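Local structure of flavoredoxin (Desulfovibrio vulgaris str. 'Miyazaki F', 2D5M) at residues K3-A7 / R8-Y12; P154-K158 / V159-I163. The protein binds flavin mononucleotide and probably transfers electrons as a small redox flavoprotein. All coordinates share one frame; numbering follows the deposited sequence.

Interaction 1 of 2, residues K3-A7 / R8-Y12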
loop_
_atom_site.group_PDB
_atom_site.type_symbol
_atom_site.label_atom_id
_atom_site.label_comp_id
_atom_site.label_asym_id
_atom_site.label_seq_id
_atom_site.Cartn_x
_atom_site.Cartn_y
_atom_site.Cartn_z
ATOM N N LYS A 3 18.165 -1.283 14.938
ATOM C CA LYS A 3 18.286 0.109 15.343
ATOM C C LYS A 3 16.912 0.761 15.280
ATOM O O LYS A 3 16.158 0.538 14.332
ATOM C CB LYS A 3 19.292 0.838 14.450
ATOM C CG LYS A 3 19.510 2.314 14.790
ATOM C CD LYS A 3 20.645 2.891 13.948
ATOM C CE LYS A 3 21.169 4.196 14.490
ATOM N NZ LYS A 3 20.720 4.528 15.896
ATOM N N SER A 4 16.584 1.591 16.258
ATOM C CA SER A 4 15.378 2.384 16.257
ATOM C C SER A 4 15.556 3.655 15.417
ATOM O O SER A 4 16.510 4.419 15.620
ATOM C CB SER A 4 15.009 2.761 17.687
ATOM O OG SER A 4 14.133 3.858 17.712
ATOM N N LEU A 5 14.687 3.824 14.440
ATOM C CA LEU A 5 14.598 5.031 13.629
ATOM C C LEU A 5 13.556 6.020 14.137
ATOM O O LEU A 5 13.407 7.104 13.580
ATOM C CB LEU A 5 14.338 4.658 12.154
ATOM C CG LEU A 5 15.558 4.280 11.351
ATOM C CD1 LEU A 5 16.415 3.174 11.950
ATOM C CD2 LEU A 5 15.184 3.910 9.912
ATOM N N GLY A 6 12.813 5.669 15.193
ATOM C CA GLY A 6 11.831 6.563 15.774
ATOM C C GLY A 6 10.487 6.488 15.020
ATOM O O GLY A 6 10.217 5.586 14.250
ATOM N N ALA A 7 9.648 7.467 15.314
ATOM C CA ALA A 7 8.285 7.475 14.846
ATOM C C ALA A 7 8.260 8.136 13.483
ATOM O O ALA A 7 8.141 9.363 13.361
ATOM C CB ALA A 7 7.425 8.180 15.858
ATOM N N ARG A 8 8.407 7.389 12.401
ATOM C CA ARG A 8 8.464 7.868 11.064
ATOM C C ARG A 8 7.476 7.145 10.189
ATOM O O ARG A 8 7.139 6.007 10.437
ATOM C CB ARG A 8 9.848 7.645 10.468
ATOM C CG ARG A 8 11.028 8.169 11.232
ATOM C CD ARG A 8 12.294 7.822 10.390
ATOM N NE ARG A 8 13.439 8.470 11.085
ATOM C CZ ARG A 8 14.000 9.614 10.754
ATOM N NH1 ARG A 8 13.631 10.343 9.719
ATOM N NH2 ARG A 8 15.019 10.131 11.436
ATOM N N THR A 9 7.023 7.809 9.113
ATOM C CA THR A 9 6.168 7.204 8.111
ATOM C C THR A 9 7.004 6.322 7.183
ATOM O O THR A 9 7.309 6.721 6.031
ATOM C CB THR A 9 5.378 8.250 7.293
ATOM O OG1 THR A 9 6.321 9.188 6.727
ATOM C CG2 THR A 9 4.411 8.982 8.160
ATOM N N LEU A 10 7.391 5.178 7.693
ATOM C CA LEU A 10 8.350 4.308 7.037
ATOM C C LEU A 10 7.801 2.901 6.989
ATOM O O LEU A 10 7.665 2.237 8.003
ATOM C CB LEU A 10 9.648 4.366 7.757
ATOM C CG LEU A 10 10.885 3.769 7.189
ATOM C CD1 LEU A 10 11.117 4.081 5.731
ATOM C CD2 LEU A 10 12.117 4.253 8.035
ATOM N N ALA A 11 7.487 2.446 5.791
ATOM C CA ALA A 11 7.011 1.118 5.502
ATOM C C ALA A 11 7.250 0.839 4.028
ATOM O O ALA A 11 7.367 1.798 3.251
ATOM C CB ALA A 11 5.549 0.943 5.844
ATOM N N TYR A 12 7.320 -0.439 3.647
ATOM C CA TYR A 12 7.532 -0.797 2.255
ATOM C C TYR A 12 6.657 -2.007 1.923
ATOM O O TYR A 12 6.477 -2.867 2.813
ATOM C CB TYR A 12 8.933 -1.267 1.967
ATOM C CG TYR A 12 10.044 -0.369 2.409
ATOM C CD1 TYR A 12 10.159 0.950 1.920
ATOM C CD2 TYR A 12 10.980 -0.793 3.306
ATOM C CE1 TYR A 12 11.167 1.771 2.329
ATOM C CE2 TYR A 12 12.028 0.028 3.685
ATOM C CZ TYR A 12 12.130 1.294 3.211
ATOM O OH TYR A 12 13.165 2.109 3.625
HETATM O O HOH W 1 16.530 8.018 12.961
#

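Interaction 2 of 2, residues P154-K158 / V159-I163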
loop_
_atom_site.group_PDB
_atom_site.type_symbol
_atom_site.label_atom_id
_atom_site.label_comp_id
_atom_site.label_asym_id
_atom_site.label_seq_id
_atom_site.Cartn_x
_atom_site.Cartn_y
_atom_site.Cartn_z
ATOM N N PRO A 154 -3.447 -9.395 -15.054
ATOM C CA PRO A 154 -2.220 -8.720 -15.437
ATOM C C PRO A 154 -0.950 -9.446 -15.043
ATOM O O PRO A 154 -0.909 -10.163 -14.054
ATOM C CB PRO A 154 -2.287 -7.367 -14.679
ATOM C CG PRO A 154 -3.716 -7.277 -14.208
ATOM C CD PRO A 154 -4.127 -8.706 -13.953
ATOM N N ASP A 155 0.103 -9.209 -15.813
ATOM C CA ASP A 155 1.482 -9.544 -15.530
ATOM C C ASP A 155 2.124 -8.308 -14.897
ATOM O O ASP A 155 2.355 -7.328 -15.603
ATOM C CB ASP A 155 2.209 -9.933 -16.807
ATOM C CG ASP A 155 3.629 -10.343 -16.587
ATOM O OD1 ASP A 155 4.081 -11.170 -17.428
ATOM O OD2 ASP A 155 4.271 -9.910 -15.635
ATOM N N ILE A 156 2.388 -8.376 -13.586
ATOM C CA ILE A 156 2.908 -7.210 -12.917
ATOM C C ILE A 156 4.224 -6.710 -13.491
ATOM O O ILE A 156 4.502 -5.511 -13.473
ATOM C CB ILE A 156 3.078 -7.497 -11.390
ATOM C CG1 ILE A 156 3.277 -6.198 -10.605
ATOM C CG2 ILE A 156 4.138 -8.538 -11.147
ATOM C CD1 ILE A 156 3.227 -6.432 -9.128
ATOM N N ASN A 157 5.071 -7.585 -14.009
ATOM C CA ASN A 157 6.313 -7.093 -14.612
ATOM C C ASN A 157 6.087 -6.389 -15.953
ATOM O O ASN A 157 6.912 -5.537 -16.324
ATOM C CB ASN A 157 7.272 -8.257 -14.803
ATOM C CG ASN A 157 7.857 -8.812 -13.556
ATOM O OD1 ASN A 157 7.821 -10.049 -13.377
ATOM N ND2 ASN A 157 8.377 -7.946 -12.655
ATOM N N LYS A 158 5.017 -6.717 -16.677
ATOM C CA LYS A 158 4.672 -5.977 -17.878
ATOM C C LYS A 158 4.020 -4.655 -17.539
ATOM O O LYS A 158 4.339 -3.605 -18.152
ATOM C CB LYS A 158 3.751 -6.807 -18.789
ATOM C CG LYS A 158 4.502 -8.006 -19.396
ATOM C CD LYS A 158 3.570 -8.880 -20.205
ATOM C CE LYS A 158 4.273 -9.859 -21.132
ATOM N NZ LYS A 158 3.249 -10.388 -22.101
ATOM N N VAL A 159 3.114 -4.646 -16.550
ATOM C CA VAL A 159 2.597 -3.376 -16.035
ATOM C C VAL A 159 3.748 -2.469 -15.588
ATOM O O VAL A 159 3.798 -1.258 -15.875
ATOM C CB VAL A 159 1.577 -3.603 -14.916
ATOM C CG1 VAL A 159 1.131 -2.293 -14.309
ATOM C CG2 VAL A 159 0.369 -4.358 -15.456
ATOM N N ASP A 160 4.670 -3.072 -14.853
ATOM C CA ASP A 160 5.883 -2.430 -14.412
ATOM C C ASP A 160 5.616 -1.202 -13.537
ATOM O O ASP A 160 6.157 -0.113 -13.766
ATOM C CB ASP A 160 6.729 -2.044 -15.640
ATOM C CG ASP A 160 8.108 -1.619 -15.291
ATOM O OD1 ASP A 160 8.634 -0.653 -15.925
ATOM O OD2 ASP A 160 8.728 -2.260 -14.398
ATOM N N PRO A 161 4.836 -1.378 -12.484
ATOM C CA PRO A 161 4.436 -0.242 -11.638
ATOM C C PRO A 161 5.572 0.292 -10.765
ATOM O O PRO A 161 6.541 -0.396 -10.453
ATOM C CB PRO A 161 3.368 -0.881 -10.732
ATOM C CG PRO A 161 3.819 -2.300 -10.568
ATOM C CD PRO A 161 4.375 -2.671 -11.918
ATOM N N VAL A 162 5.442 1.546 -10.374
ATOM C CA VAL A 162 6.428 2.188 -9.522
ATOM C C VAL A 162 6.071 1.991 -8.060
ATOM O O VAL A 162 4.913 2.108 -7.646
ATOM C CB VAL A 162 6.533 3.676 -9.851
ATOM C CG1 VAL A 162 7.488 4.443 -8.974
ATOM C CG2 VAL A 162 6.899 3.943 -11.301
ATOM N N ILE A 163 7.082 1.764 -7.255
ATOM C CA ILE A 163 7.042 1.682 -5.833
ATOM C C ILE A 163 7.659 2.930 -5.209
ATOM O O ILE A 163 8.733 3.342 -5.643
ATOM C CB ILE A 163 7.818 0.436 -5.251
ATOM C CG1 ILE A 163 7.208 -0.859 -5.819
ATOM C CG2 ILE A 163 7.918 0.359 -3.791
ATOM C CD1 ILE A 163 8.248 -1.955 -5.702
HETATM O O HOH W 2 8.895 -5.142 -13.189
#

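Interaction 1 of 2, residues K3-A7 / R8-Y12
Between Leu-5 and Arg-8 the backbone turns at Gly-6, whose positive phi of 84° would press a CB on the preceding carbonyl O, and through an inverse gamma turn centred on Ala-7; a second such turn follows at Thr-9. This bend brings the Arg-8 side chain back along the chain. Its CG stands beside the backbone N (chi1 -53°) and the chain is extended from CG to NE, which delivers NE to Leu-5 O at 2.8 Å. The N-H...O angle is 145°; the carbonyl oxygen meets the guanidinium near its edge, somewhat out of its plane. Water 1 accepts from Arg-8 NH2 at 3.0 Å and gives a weak, longer bond to Leu-5 O, so two donors share that oxygen. On the apolar side, CD2 of Leu-5 meets CD2 of Leu-10 at 3.6 Å, the two side chains crossing at a slant. Around them, Leu-5 packs on Gly-152 of the second subunit, while Arg-8 touches Val-167 of its own chain. The contact thus pairs a cationic side chain with a neutral main-chain oxygen; the NE-H bond, with a weaker water link from NH2, probably limits how freely the guanidinium turns.

Interaction 2 of 2, residues P154-K158 / V159-I163
Two backbone hydrogen bonds link Asp-155 and Ile-156 to the last residue of helix 156-159 and the residue that follows it. Val-159 N donates to Asp-155 O at 2.9 Å, with 171° at the hydrogen; Asp-160 N donates to Ile-156 O at 2.8 Å. Both are i to i+4 bonds, and Asp-160 then leaves the helix with a positive phi of 60°. At the other end Asp-155 is the N-cap: its OD2 accepts weakly from Asn-157 N at 2.9 Å and, longer, from Lys-158 N, so one carboxylate oxygen serves two amides of the first turn.

Apolar contacts flank these bonds. Val-159 CG2, set beside its own backbone N, lies 4.1 Å from Pro-154 CB. Ile-156 has CG1 anti to the backbone N (chi1 -165°), which places it 3.9 Å from CD of Pro-161, the two side chains crossing at about a right angle.

Among the polar side chains, water 2 accepts from Asn-157 ND2 at 2.9 Å and also lies 3.1 Å from Asp-160 OD2, one of several acceptors that compete for its protons. Each side chain has a stronger partner elsewhere: Asn-157 ND2 is hydrogen-bonded to Gly-175 O, and Asp-160 OD1 forms a salt bridge with Arg-73.

Past Asp-160 and Pro-161 the chain runs into the strand at 162-165, which pairs antiparallel with strands 14-22 and 170-180. Pro-161 and Asn-157 pack on Val-174 of strand 170-180, and Ile-156 lies against Tyr-172 of the second subunit.

How the interactions relate
Interaction 1 closes before interaction 2 opens along the chain, and within one subunit their centres are 27 Å apart; their nearest atoms, about 6 Å apart, do not touch. The 3-12 segment precedes strand 14-22, whereas 154-163 runs into strand 162-165, which pairs antiparallel with 14-22 in the large antiparallel sheet. Both sites reach the second subunit, and they meet there: Tyr-12 of one chain packs on Pro-154 of the other. Lys-3 and Ser-4 also extend a sheet across the interface by antiparallel pairing. The N-terminal segment, centred about 23 Å from the chain centre, and the helical turn, about 13 Å from it, therefore both contribute to the dimer of this FMN-binding protein.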